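Local coordinates for protein Dot/Icm T4SS effector (Legionella pneumophila, PDB 6VVE) that acts as a kinase switched on by the host's inositol hexakisphosphate, binding ADP and manganese, and is probably delivered into host cells by the Dot/Icm secretion system, at residues A[180-185]-A[201-206]; A[126-131]-A[167-172]; A[6-11]-A[27-32]. One frame throughout, in Å; residues are numbered along the deposited sequence.

In the fold
Interactions 1 and 2 are neighbours near the middle of the chain, their centres about 10 Å apart; interaction 3 lies out in the N-terminal sheet, its centre about 31 Å from that of interaction 1. The two inner contacts share a joint: the backbone of T203, in interaction 1, bonds to that of H127, in interaction 2. Interaction 1 brings carboxylates up to the ADP diphosphate, with a few apolar groups beneath, whereas interaction 2 is buried and mainly apolar. Interaction 3, partly buried, packs two tyrosine rings on helix 5-8 and the turn that follows and sends an arginine the other way. The ADP pocket draws on interactions 1 and 2, the inositol hexakisphosphate pocket on interaction 3.

Interaction 1: residues A[180-185]-A[201-206]; sequences PDLANN and VKTIDL. With ADP (adenosine-5'-diphosphate), chain C.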
loop_
_atom_site.group_PDB
_atom_site.type_symbol
_atom_site.label_atom_id
_atom_site.label_comp_id
_atom_site.label_asym_id
_atom_site.label_seq_id
_atom_site.Cartn_x
_atom_site.Cartn_y
_atom_site.Cartn_z
ATOM N N PRO A 180 1.304 -0.150 -6.883
ATOM C CA PRO A 180 1.811 -0.252 -8.268
ATOM C C PRO A 180 1.594 -1.614 -8.920
ATOM O O PRO A 180 1.701 -1.715 -10.155
ATOM C CB PRO A 180 3.315 0.050 -8.119
ATOM C CG PRO A 180 3.633 -0.371 -6.689
ATOM C CD PRO A 180 2.389 -0.056 -5.885
ATOM N N ASP A 181 1.309 -2.666 -8.146
ATOM C CA ASP A 181 1.132 -4.008 -8.702
ATOM C C ASP A 181 0.193 -4.800 -7.785
ATOM O O ASP A 181 0.596 -5.702 -7.042
ATOM C CB ASP A 181 2.472 -4.728 -8.872
ATOM C CG ASP A 181 2.317 -6.117 -9.495
ATOM O OD1 ASP A 181 1.252 -6.385 -10.109
ATOM O OD2 ASP A 181 3.253 -6.944 -9.364
ATOM N N LEU A 182 -1.096 -4.466 -7.838
ATOM C CA LEU A 182 -2.104 -5.222 -7.101
ATOM C C LEU A 182 -3.325 -5.421 -7.989
ATOM O O LEU A 182 -3.819 -6.543 -8.132
ATOM C CB LEU A 182 -2.483 -4.513 -5.803
ATOM C CG LEU A 182 -3.514 -5.226 -4.931
ATOM C CD1 LEU A 182 -3.070 -6.649 -4.604
ATOM C CD2 LEU A 182 -3.757 -4.438 -3.641
ATOM N N ALA A 183 -3.803 -4.335 -8.595
ATOM C CA ALA A 183 -4.936 -4.374 -9.524
ATOM C C ALA A 183 -4.763 -3.189 -10.478
ATOM O O ALA A 183 -5.279 -2.092 -10.233
ATOM C CB ALA A 183 -6.266 -4.309 -8.790
ATOM N N ASN A 184 -3.986 -3.409 -11.537
ATOM C CA ASN A 184 -3.682 -2.324 -12.464
ATOM C C ASN A 184 -4.918 -1.862 -13.226
ATOM O O ASN A 184 -5.000 -0.689 -13.602
ATOM C CB ASN A 184 -2.592 -2.759 -13.448
ATOM C CG ASN A 184 -1.290 -3.113 -12.757
ATOM O OD1 ASN A 184 -1.048 -2.721 -11.617
ATOM N ND2 ASN A 184 -0.437 -3.854 -13.451
ATOM N N ASN A 185 -5.871 -2.756 -13.461
ATOM C CA ASN A 185 -7.094 -2.447 -14.188
ATOM C C ASN A 185 -8.127 -3.513 -13.835
ATOM O O ASN A 185 -7.821 -4.474 -13.112
ATOM C CB ASN A 185 -6.845 -2.402 -15.704
ATOM C CG ASN A 185 -6.260 -3.697 -16.237
ATOM O OD1 ASN A 185 -6.958 -4.703 -16.329
ATOM N ND2 ASN A 185 -4.975 -3.679 -16.585
ATOM N N VAL A 201 -5.241 -8.888 6.633
ATOM C CA VAL A 201 -4.604 -9.055 5.335
ATOM C C VAL A 201 -3.715 -7.842 5.094
ATOM O O VAL A 201 -4.153 -6.702 5.290
ATOM C CB VAL A 201 -5.648 -9.216 4.218
ATOM C CG1 VAL A 201 -5.016 -8.950 2.859
ATOM C CG2 VAL A 201 -6.251 -10.598 4.265
ATOM N N LYS A 202 -2.471 -8.090 4.688
ATOM C CA LYS A 202 -1.519 -7.059 4.329
ATOM C C LYS A 202 -1.166 -7.188 2.850
ATOM O O LYS A 202 -1.456 -8.198 2.195
ATOM C CB LYS A 202 -0.251 -7.162 5.184
ATOM C CG LYS A 202 -0.496 -7.205 6.686
ATOM C CD LYS A 202 0.806 -7.477 7.438
ATOM C CE LYS A 202 0.586 -7.541 8.942
ATOM N NZ LYS A 202 0.301 -6.205 9.525
ATOM N N THR A 203 -0.528 -6.155 2.318
ATOM C CA THR A 203 -0.081 -6.159 0.934
ATOM C C THR A 203 1.407 -5.827 0.882
ATOM O O THR A 203 1.892 -4.956 1.617
ATOM C CB THR A 203 -0.867 -5.167 0.071
ATOM O OG1 THR A 203 -0.483 -5.338 -1.309
ATOM C CG2 THR A 203 -0.603 -3.725 0.488
ATOM N N ILE A 204 2.123 -6.510 -0.014
ATOM C CA ILE A 204 3.568 -6.373 -0.138
ATOM C C ILE A 204 3.913 -5.884 -1.537
ATOM O O ILE A 204 3.036 -5.444 -2.290
ATOM C CB ILE A 204 4.264 -7.712 0.169
ATOM C CG1 ILE A 204 3.719 -8.819 -0.737
ATOM C CG2 ILE A 204 4.069 -8.078 1.630
ATOM C CD1 ILE A 204 4.474 -10.143 -0.634
ATOM N N ASP A 205 5.192 -5.971 -1.903
ATOM C CA ASP A 205 5.676 -5.527 -3.213
ATOM C C ASP A 205 5.526 -4.016 -3.362
ATOM O O ASP A 205 5.130 -3.520 -4.420
ATOM C CB ASP A 205 4.952 -6.258 -4.343
ATOM C CG ASP A 205 5.685 -6.155 -5.673
ATOM O OD1 ASP A 205 6.894 -5.847 -5.678
ATOM O OD2 ASP A 205 5.049 -6.376 -6.723
ATOM N N LEU A 206 5.848 -3.282 -2.291
ATOM C CA LEU A 206 5.774 -1.824 -2.279
ATOM C C LEU A 206 7.151 -1.168 -2.207
ATOM O O LEU A 206 7.265 -0.030 -1.726
ATOM C CB LEU A 206 4.906 -1.363 -1.106
ATOM C CG LEU A 206 3.412 -1.651 -1.176
ATOM C CD1 LEU A 206 2.742 -1.360 0.159
ATOM C CD2 LEU A 206 2.755 -0.840 -2.280
HETATM P PB ADP C . 6.498 -9.882 -6.678
HETATM O O1B ADP C . 5.003 -9.727 -6.881
HETATM O O2B ADP C . 6.961 -11.316 -6.690
HETATM O O3B ADP C . 7.350 -8.939 -7.510
HETATM P PA ADP C . 8.106 -9.588 -4.353
HETATM O O1A ADP C . 8.219 -8.408 -3.425
HETATM O O2A ADP C . 9.210 -9.870 -5.336
HETATM O O3A ADP C . 6.724 -9.386 -5.156
HETATM O "O5'" ADP C . 7.897 -10.880 -3.431
HETATM C "C5'" ADP C . 8.105 -12.195 -3.920
HETATM C "C4'" ADP C . 7.803 -13.189 -2.830
HETATM O "O4'" ADP C . 8.661 -13.005 -1.686
HETATM C "C3'" ADP C . 6.349 -13.101 -2.307
HETATM O "O3'" ADP C . 5.446 -13.899 -3.023
HETATM C "C2'" ADP C . 6.494 -13.556 -0.839
HETATM O "O2'" ADP C . 6.274 -14.950 -0.735
HETATM C "C1'" ADP C . 7.944 -13.207 -0.461
HETATM N N9 ADP C . 7.912 -11.972 0.349
HETATM C C8 ADP C . 7.990 -10.718 -0.144
HETATM N N7 ADP C . 7.918 -9.803 0.858
HETATM C C5 ADP C . 7.793 -10.486 2.009
HETATM C C6 ADP C . 7.669 -10.135 3.436
HETATM N N6 ADP C . 7.676 -8.843 3.816
HETATM N N1 ADP C . 7.559 -11.143 4.338
HETATM C C2 ADP C . 7.555 -12.442 3.958
HETATM N N3 ADP C . 7.666 -12.823 2.672
HETATM C C4 ADP C . 7.789 -11.913 1.673
#
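D181 and D205 bring their carboxylates together beside the diphosphate of ADP: OD2 of D181 is 3.2 Å from OD2 of D205, a meeting of two acceptors whose planes lie 74° apart. OD2 of D205 also comes 3.4 Å from O1B of ADP, and a manganese ion about 4 Å from the D205 side chain probably eases the crowding of negative groups. One residue earlier, CD1 of I204 touches the adenine at C8 (3.6 Å). Below the acids the contact turns apolar, with CD of P180 against CD2 of L206 at 3.7 Å; CD2 of L182 lies beside OG1 of T203, which is hydrogen-bonded to N193 O. A second shell sets the acids: S190 OG bonds OD1 of D181, N193 holds the D181 carbonyl, and H179 bridges the two segments, ND1 bonded to D181 N and NE2 to the I204 carbonyl. D205 has a left-handed backbone (phi 66°), consistent with the active-like form of the DFG motif, whose aspartate it appears to match; D181 sits where the HRD aspartate would be. Further out, L182 presses on F165 and L169 of helix 159-174 and on V235 of helix 231-239, while strand 201-203 pairs antiparallel with strand 194-196.

Interaction 2: residues A[126-131]-A[167-172]; sequences EHFVLG and LALKEL
H127 and A168 are the residues whose CA atoms come nearest, 7.3 Å apart. The 126-131 segment leaves a 3-10 turn at H127 and runs on extended from F128; opposite it, 167-172 is regular helix, L172 N bonding back to A168 O. The methyl of A168 fits against the imidazole, its CB 3.7 Å from H127 CD2, while ND1 of the same ring is taken up by the carbonyl of V201. F128 does most of the work. With CG turned anti to its own carbonyl carbon (chi1 -53°), the ring reaches the helix edge-on: L169 CA and A168 O lie at its edge, near its plane, with L169 CA 4.1 Å from F128 CZ. CE2 touches CD2 of L172 at 3.9 Å, the leucine coming from the opposite direction, and CD1 of L169 at 4.2 Å. F210 adds an edge-to-face partner to the F128 ring, and L119 of helix 102-121 packs on it. V129, next in the chain, belongs to the ADP pocket. This is consistent with the protein-kinase joint in which the αC-β4 loop, here probably between 102-121 and 132-134, rests on helix αE, probably 159-174, tying the N-lobe to the C-lobe.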
loop_
_atom_site.group_PDB
_atom_site.type_symbol
_atom_site.label_atom_id
_atom_site.label_comp_id
_atom_site.label_asym_id
_atom_site.label_seq_id
_atom_site.Cartn_x
_atom_site.Cartn_y
_atom_site.Cartn_z
ATOM N N GLU A 126 -0.775 -0.781 9.343
ATOM C CA GLU A 126 -0.616 -2.216 9.545
ATOM C C GLU A 126 -0.937 -3.032 8.296
ATOM O O GLU A 126 -0.499 -4.180 8.198
ATOM C CB GLU A 126 -1.513 -2.679 10.706
ATOM C CG GLU A 126 -3.004 -2.413 10.485
ATOM C CD GLU A 126 -3.523 -1.224 11.277
ATOM O OE1 GLU A 126 -2.797 -0.209 11.393
ATOM O OE2 GLU A 126 -4.658 -1.314 11.793
ATOM N N HIS A 127 -1.691 -2.477 7.353
ATOM C CA HIS A 127 -2.134 -3.208 6.169
ATOM C C HIS A 127 -1.148 -3.137 5.012
ATOM O O HIS A 127 -1.372 -3.781 3.982
ATOM C CB HIS A 127 -3.491 -2.676 5.701
ATOM C CG HIS A 127 -4.622 -2.990 6.638
ATOM N ND1 HIS A 127 -5.205 -4.239 6.711
ATOM C CD2 HIS A 127 -5.287 -2.214 7.527
ATOM C CE1 HIS A 127 -6.171 -4.222 7.611
ATOM N NE2 HIS A 127 -6.240 -3.005 8.124
ATOM N N PHE A 128 -0.071 -2.377 5.145
ATOM C CA PHE A 128 0.895 -2.184 4.075
ATOM C C PHE A 128 2.299 -2.405 4.621
ATOM O O PHE A 128 2.617 -1.982 5.737
ATOM C CB PHE A 128 0.774 -0.779 3.474
ATOM C CG PHE A 128 -0.617 -0.431 3.028
ATOM C CD1 PHE A 128 -1.542 0.075 3.936
ATOM C CD2 PHE A 128 -1.011 -0.621 1.715
ATOM C CE1 PHE A 128 -2.831 0.386 3.531
ATOM C CE2 PHE A 128 -2.297 -0.312 1.310
ATOM C CZ PHE A 128 -3.209 0.193 2.223
ATOM N N VAL A 129 3.141 -3.070 3.840
ATOM C CA VAL A 129 4.496 -3.440 4.273
ATOM C C VAL A 129 5.434 -2.508 3.508
ATOM O O VAL A 129 5.926 -2.812 2.428
ATOM C CB VAL A 129 4.807 -4.904 4.033
ATOM C CG1 VAL A 129 6.255 -5.198 4.404
ATOM C CG2 VAL A 129 3.862 -5.787 4.814
ATOM N N LEU A 130 5.761 -1.370 4.127
ATOM C CA LEU A 130 6.743 -0.454 3.563
ATOM C C LEU A 130 8.116 -0.712 4.189
ATOM O O LEU A 130 8.262 -1.483 5.148
ATOM C CB LEU A 130 6.314 0.997 3.776
ATOM C CG LEU A 130 5.114 1.449 2.940
ATOM C CD1 LEU A 130 4.668 2.859 3.328
ATOM C CD2 LEU A 130 5.455 1.399 1.458
ATOM N N GLY A 131 9.125 -0.052 3.634
ATOM C CA GLY A 131 10.490 -0.275 4.068
ATOM C C GLY A 131 11.394 0.770 3.465
ATOM O O GLY A 131 10.927 1.775 2.933
ATOM N N LEU A 167 -11.162 -1.594 2.559
ATOM C CA LEU A 167 -11.520 -0.256 3.029
ATOM C C LEU A 167 -10.271 0.557 3.354
ATOM O O LEU A 167 -10.233 1.775 3.145
ATOM C CB LEU A 167 -12.428 -0.356 4.251
ATOM C CG LEU A 167 -13.814 -0.954 4.001
ATOM C CD1 LEU A 167 -14.567 -1.109 5.303
ATOM C CD2 LEU A 167 -14.600 -0.118 3.009
ATOM N N ALA A 168 -9.234 -0.098 3.876
ATOM C CA ALA A 168 -7.969 0.605 4.090
ATOM C C ALA A 168 -7.354 1.039 2.763
ATOM O O ALA A 168 -6.824 2.154 2.643
ATOM C CB ALA A 168 -6.998 -0.282 4.868
ATOM N N LEU A 169 -7.405 0.162 1.754
ATOM C CA LEU A 169 -6.873 0.526 0.443
ATOM C C LEU A 169 -7.692 1.648 -0.186
ATOM O O LEU A 169 -7.138 2.522 -0.874
ATOM C CB LEU A 169 -6.849 -0.691 -0.466
ATOM C CG LEU A 169 -6.345 -0.488 -1.894
ATOM C CD1 LEU A 169 -4.935 0.075 -1.881
ATOM C CD2 LEU A 169 -6.401 -1.810 -2.670
ATOM N N LYS A 170 -9.011 1.645 0.041
ATOM C CA LYS A 170 -9.849 2.721 -0.475
ATOM C C LYS A 170 -9.461 4.061 0.134
ATOM O O LYS A 170 -9.412 5.081 -0.566
ATOM C CB LYS A 170 -11.316 2.427 -0.192
ATOM C CG LYS A 170 -12.276 3.480 -0.735
ATOM C CD LYS A 170 -13.717 3.171 -0.333
ATOM C CE LYS A 170 -14.680 4.214 -0.891
ATOM N NZ LYS A 170 -14.322 5.592 -0.476
ATOM N N GLU A 171 -9.191 4.081 1.441
ATOM C CA GLU A 171 -8.709 5.304 2.081
ATOM C C GLU A 171 -7.436 5.786 1.401
ATOM O O GLU A 171 -7.247 6.989 1.184
ATOM C CB GLU A 171 -8.471 5.046 3.572
ATOM C CG GLU A 171 -8.628 6.261 4.457
ATOM C CD GLU A 171 -8.677 5.901 5.934
ATOM O OE1 GLU A 171 -8.736 4.695 6.254
ATOM O OE2 GLU A 171 -8.658 6.827 6.776
ATOM N N LEU A 172 -6.558 4.851 1.033
ATOM C CA LEU A 172 -5.362 5.205 0.280
ATOM C C LEU A 172 -5.722 5.765 -1.094
ATOM O O LEU A 172 -5.254 6.845 -1.484
ATOM C CB LEU A 172 -4.470 3.971 0.141
ATOM C CG LEU A 172 -3.068 4.182 -0.420
ATOM C CD1 LEU A 172 -2.172 4.833 0.626
ATOM C CD2 LEU A 172 -2.480 2.856 -0.898
#

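Interaction 3: residues A[6-11]-A[27-32]; sequences NKIVNG and KIYRYN. With IHP (inositol hexakisphosphate), chain B.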
loop_
_atom_site.group_PDB
_atom_site.type_symbol
_atom_site.label_atom_id
_atom_site.label_comp_id
_atom_site.label_asym_id
_atom_site.label_seq_id
_atom_site.Cartn_x
_atom_site.Cartn_y
_atom_site.Cartn_z
ATOM N N ASN A 6 11.649 12.332 21.908
ATOM C CA ASN A 6 12.913 12.849 22.416
ATOM C C ASN A 6 13.872 11.735 22.810
ATOM O O ASN A 6 15.089 11.957 22.828
ATOM C CB ASN A 6 12.654 13.776 23.598
ATOM C CG ASN A 6 11.781 14.959 23.221
ATOM O OD1 ASN A 6 10.585 14.987 23.516
ATOM N ND2 ASN A 6 12.374 15.942 22.550
ATOM N N LYS A 7 13.357 10.543 23.117
ATOM C CA LYS A 7 14.227 9.409 23.397
ATOM C C LYS A 7 14.695 8.733 22.115
ATOM O O LYS A 7 15.824 8.231 22.058
ATOM C CB LYS A 7 13.499 8.397 24.280
ATOM C CG LYS A 7 13.038 8.957 25.617
ATOM C CD LYS A 7 12.401 7.871 26.479
ATOM C CE LYS A 7 12.084 8.384 27.878
ATOM N NZ LYS A 7 13.313 8.812 28.616
ATOM N N ILE A 8 13.847 8.710 21.085
ATOM C CA ILE A 8 14.217 8.075 19.827
ATOM C C ILE A 8 15.361 8.827 19.162
ATOM O O ILE A 8 16.298 8.207 18.633
ATOM C CB ILE A 8 12.991 7.982 18.900
ATOM C CG1 ILE A 8 11.970 6.990 19.476
ATOM C CG2 ILE A 8 13.418 7.589 17.497
ATOM C CD1 ILE A 8 10.584 7.097 18.846
ATOM N N VAL A 9 15.305 10.166 19.170
ATOM C CA VAL A 9 16.358 10.953 18.546
ATOM C C VAL A 9 17.687 10.798 19.277
ATOM O O VAL A 9 18.737 11.179 18.739
ATOM C CB VAL A 9 15.955 12.438 18.481
ATOM C CG1 VAL A 9 14.751 12.617 17.571
ATOM C CG2 VAL A 9 15.671 12.973 19.868
ATOM N N ASN A 10 17.674 10.261 20.493
ATOM C CA ASN A 10 18.900 9.948 21.213
ATOM C C ASN A 10 19.451 8.572 20.864
ATOM O O ASN A 10 20.515 8.197 21.371
ATOM C CB ASN A 10 18.665 10.035 22.723
ATOM C CG ASN A 10 18.603 11.463 23.218
ATOM O OD1 ASN A 10 19.163 12.370 22.600
ATOM N ND2 ASN A 10 17.926 11.672 24.346
ATOM N N GLY A 11 18.757 7.815 20.016
ATOM C CA GLY A 11 19.248 6.521 19.590
ATOM C C GLY A 11 20.399 6.631 18.615
ATOM O O GLY A 11 21.085 7.654 18.581
ATOM N N LYS A 27 15.101 11.897 9.589
ATOM C CA LYS A 27 16.236 11.175 10.147
ATOM C C LYS A 27 15.795 9.754 10.462
ATOM O O LYS A 27 14.622 9.512 10.769
ATOM C CB LYS A 27 16.776 11.840 11.417
ATOM C CG LYS A 27 17.356 13.231 11.211
ATOM C CD LYS A 27 18.712 13.180 10.514
ATOM C CE LYS A 27 19.278 14.584 10.322
ATOM N NZ LYS A 27 20.586 14.579 9.608
ATOM N N ILE A 28 16.748 8.824 10.414
ATOM C CA ILE A 28 16.510 7.423 10.738
ATOM C C ILE A 28 17.288 7.090 12.004
ATOM O O ILE A 28 18.503 7.340 12.078
ATOM C CB ILE A 28 16.929 6.491 9.588
ATOM C CG1 ILE A 28 16.244 6.896 8.285
ATOM C CG2 ILE A 28 16.611 5.046 9.946
ATOM C CD1 ILE A 28 14.738 6.808 8.320
ATOM N N TYR A 29 16.593 6.525 12.997
ATOM C CA TYR A 29 17.198 6.190 14.275
ATOM C C TYR A 29 16.853 4.758 14.657
ATOM O O TYR A 29 15.720 4.307 14.450
ATOM C CB TYR A 29 16.721 7.124 15.399
ATOM C CG TYR A 29 17.043 8.582 15.194
ATOM C CD1 TYR A 29 18.318 9.070 15.448
ATOM C CD2 TYR A 29 16.071 9.476 14.763
ATOM C CE1 TYR A 29 18.618 10.414 15.276
ATOM C CE2 TYR A 29 16.358 10.814 14.589
ATOM C CZ TYR A 29 17.634 11.278 14.845
ATOM O OH TYR A 29 17.919 12.609 14.659
ATOM N N ARG A 30 17.834 4.058 15.227
ATOM C CA ARG A 30 17.612 2.780 15.889
ATOM C C ARG A 30 17.521 3.037 17.388
ATOM O O ARG A 30 18.479 3.531 17.995
ATOM C CB ARG A 30 18.729 1.787 15.573
ATOM C CG ARG A 30 18.416 0.360 16.030
ATOM C CD ARG A 30 19.541 -0.630 15.682
ATOM N NE ARG A 30 20.866 -0.034 15.809
ATOM C CZ ARG A 30 21.728 0.116 14.807
ATOM N NH1 ARG A 30 21.436 -0.308 13.590
ATOM N NH2 ARG A 30 22.903 0.679 15.035
ATOM N N TYR A 31 16.375 2.710 17.981
ATOM C CA TYR A 31 16.142 2.939 19.402
ATOM C C TYR A 31 15.467 1.717 20.001
ATOM O O TYR A 31 14.339 1.383 19.632
ATOM C CB TYR A 31 15.285 4.195 19.622
ATOM C CG TYR A 31 14.745 4.334 21.031
ATOM C CD1 TYR A 31 15.579 4.689 22.085
ATOM C CD2 TYR A 31 13.402 4.115 21.305
ATOM C CE1 TYR A 31 15.089 4.818 23.372
ATOM C CE2 TYR A 31 12.903 4.244 22.587
ATOM C CZ TYR A 31 13.752 4.595 23.617
ATOM O OH TYR A 31 13.259 4.723 24.894
ATOM N N ASN A 32 16.154 1.061 20.929
ATOM C CA ASN A 32 15.641 -0.125 21.611
ATOM C C ASN A 32 15.117 -1.153 20.609
ATOM O O ASN A 32 13.945 -1.529 20.609
ATOM C CB ASN A 32 14.555 0.256 22.624
ATOM C CG ASN A 32 15.122 0.948 23.850
ATOM O OD1 ASN A 32 16.307 0.810 24.167
ATOM N ND2 ASN A 32 14.275 1.695 24.554
HETATM C C1 IHP B . 21.657 -5.119 11.296
HETATM C C2 IHP B . 23.123 -5.440 11.629
HETATM C C3 IHP B . 24.084 -4.687 10.706
HETATM C C4 IHP B . 23.830 -3.175 10.773
HETATM C C5 IHP B . 22.389 -2.864 10.322
HETATM C C6 IHP B . 21.361 -3.618 11.162
HETATM O O11 IHP B . 20.836 -5.615 12.337
HETATM P P1 IHP B . 19.906 -6.927 12.049
HETATM O O21 IHP B . 18.526 -6.697 12.615
HETATM O O31 IHP B . 19.828 -7.188 10.563
HETATM O O41 IHP B . 20.534 -8.140 12.731
HETATM O O12 IHP B . 23.303 -6.826 11.468
HETATM P P2 IHP B . 23.983 -7.687 12.702
HETATM O O22 IHP B . 24.115 -6.813 13.922
HETATM O O32 IHP B . 23.100 -8.860 13.020
HETATM O O42 IHP B . 25.344 -8.163 12.270
HETATM O O13 IHP B . 23.848 -5.114 9.395
HETATM P P3 IHP B . 25.103 -5.467 8.398
HETATM O O23 IHP B . 26.392 -5.550 9.199
HETATM O O33 IHP B . 24.824 -6.807 7.727
HETATM O O43 IHP B . 25.236 -4.402 7.331
HETATM O O14 IHP B . 24.730 -2.509 9.942
HETATM P P4 IHP B . 25.546 -1.229 10.586
HETATM O O24 IHP B . 26.394 -1.686 11.744
HETATM O O34 IHP B . 24.539 -0.214 11.099
HETATM O O44 IHP B . 26.425 -0.603 9.531
HETATM O O15 IHP B . 22.153 -1.496 10.453
HETATM P P5 IHP B . 21.957 -0.592 9.101
HETATM O O25 IHP B . 22.512 0.797 9.343
HETATM O O35 IHP B . 22.684 -1.218 7.940
HETATM O O45 IHP B . 20.481 -0.509 8.782
HETATM O O16 IHP B . 20.093 -3.486 10.551
HETATM P P6 IHP B . 18.930 -2.583 11.292
HETATM O O26 IHP B . 17.641 -3.372 11.366
HETATM O O36 IHP B . 19.377 -2.212 12.685
HETATM O O46 IHP B . 18.720 -1.322 10.478
#
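Y29 and Y31 pack on helix 5-8 and the turn that follows it. The tight part is at V9: its CA sits over the centre of the Y29 ring, 3.8 Å from the centroid and only 5° off the normal, a CH-pi contact. CG1 of V9 meets CE2 of the same ring, while the I8 carbonyl oxygen lies 3.4 Å from CB of Y29. That oxygen already takes the N-H of G11 within the type I turn from I8 to G11. Y31, with CG anti to the backbone N (chi1 167°), lays one ring face along the backbone of K7 and I8; CG1 of I8 touches its CD2 at 3.7 Å. N32 ND2 covers the opposite face toward the rim. At the far end of the turn, G11 CA reaches R30 O in a CA-H...O contact.

The solvent side is looser. K7 passes the Y31 hydroxyl with its CD, 3.6 Å from OH, before its end leads away from the strand.

R30 turns its side chain away from this packing. Bent at chi3, it gives NH1 to O36 of inositol hexakisphosphate (2.9 Å, 154° at the hydrogen), with the oxygen near the guanidinium plane. Segment 27-32 therefore has two chemistries, tyrosine rings toward I8 and V9 and the positive charge of R30 toward a phosphate, which ties the N-terminal helix to an element of the pocket for the activating ligand.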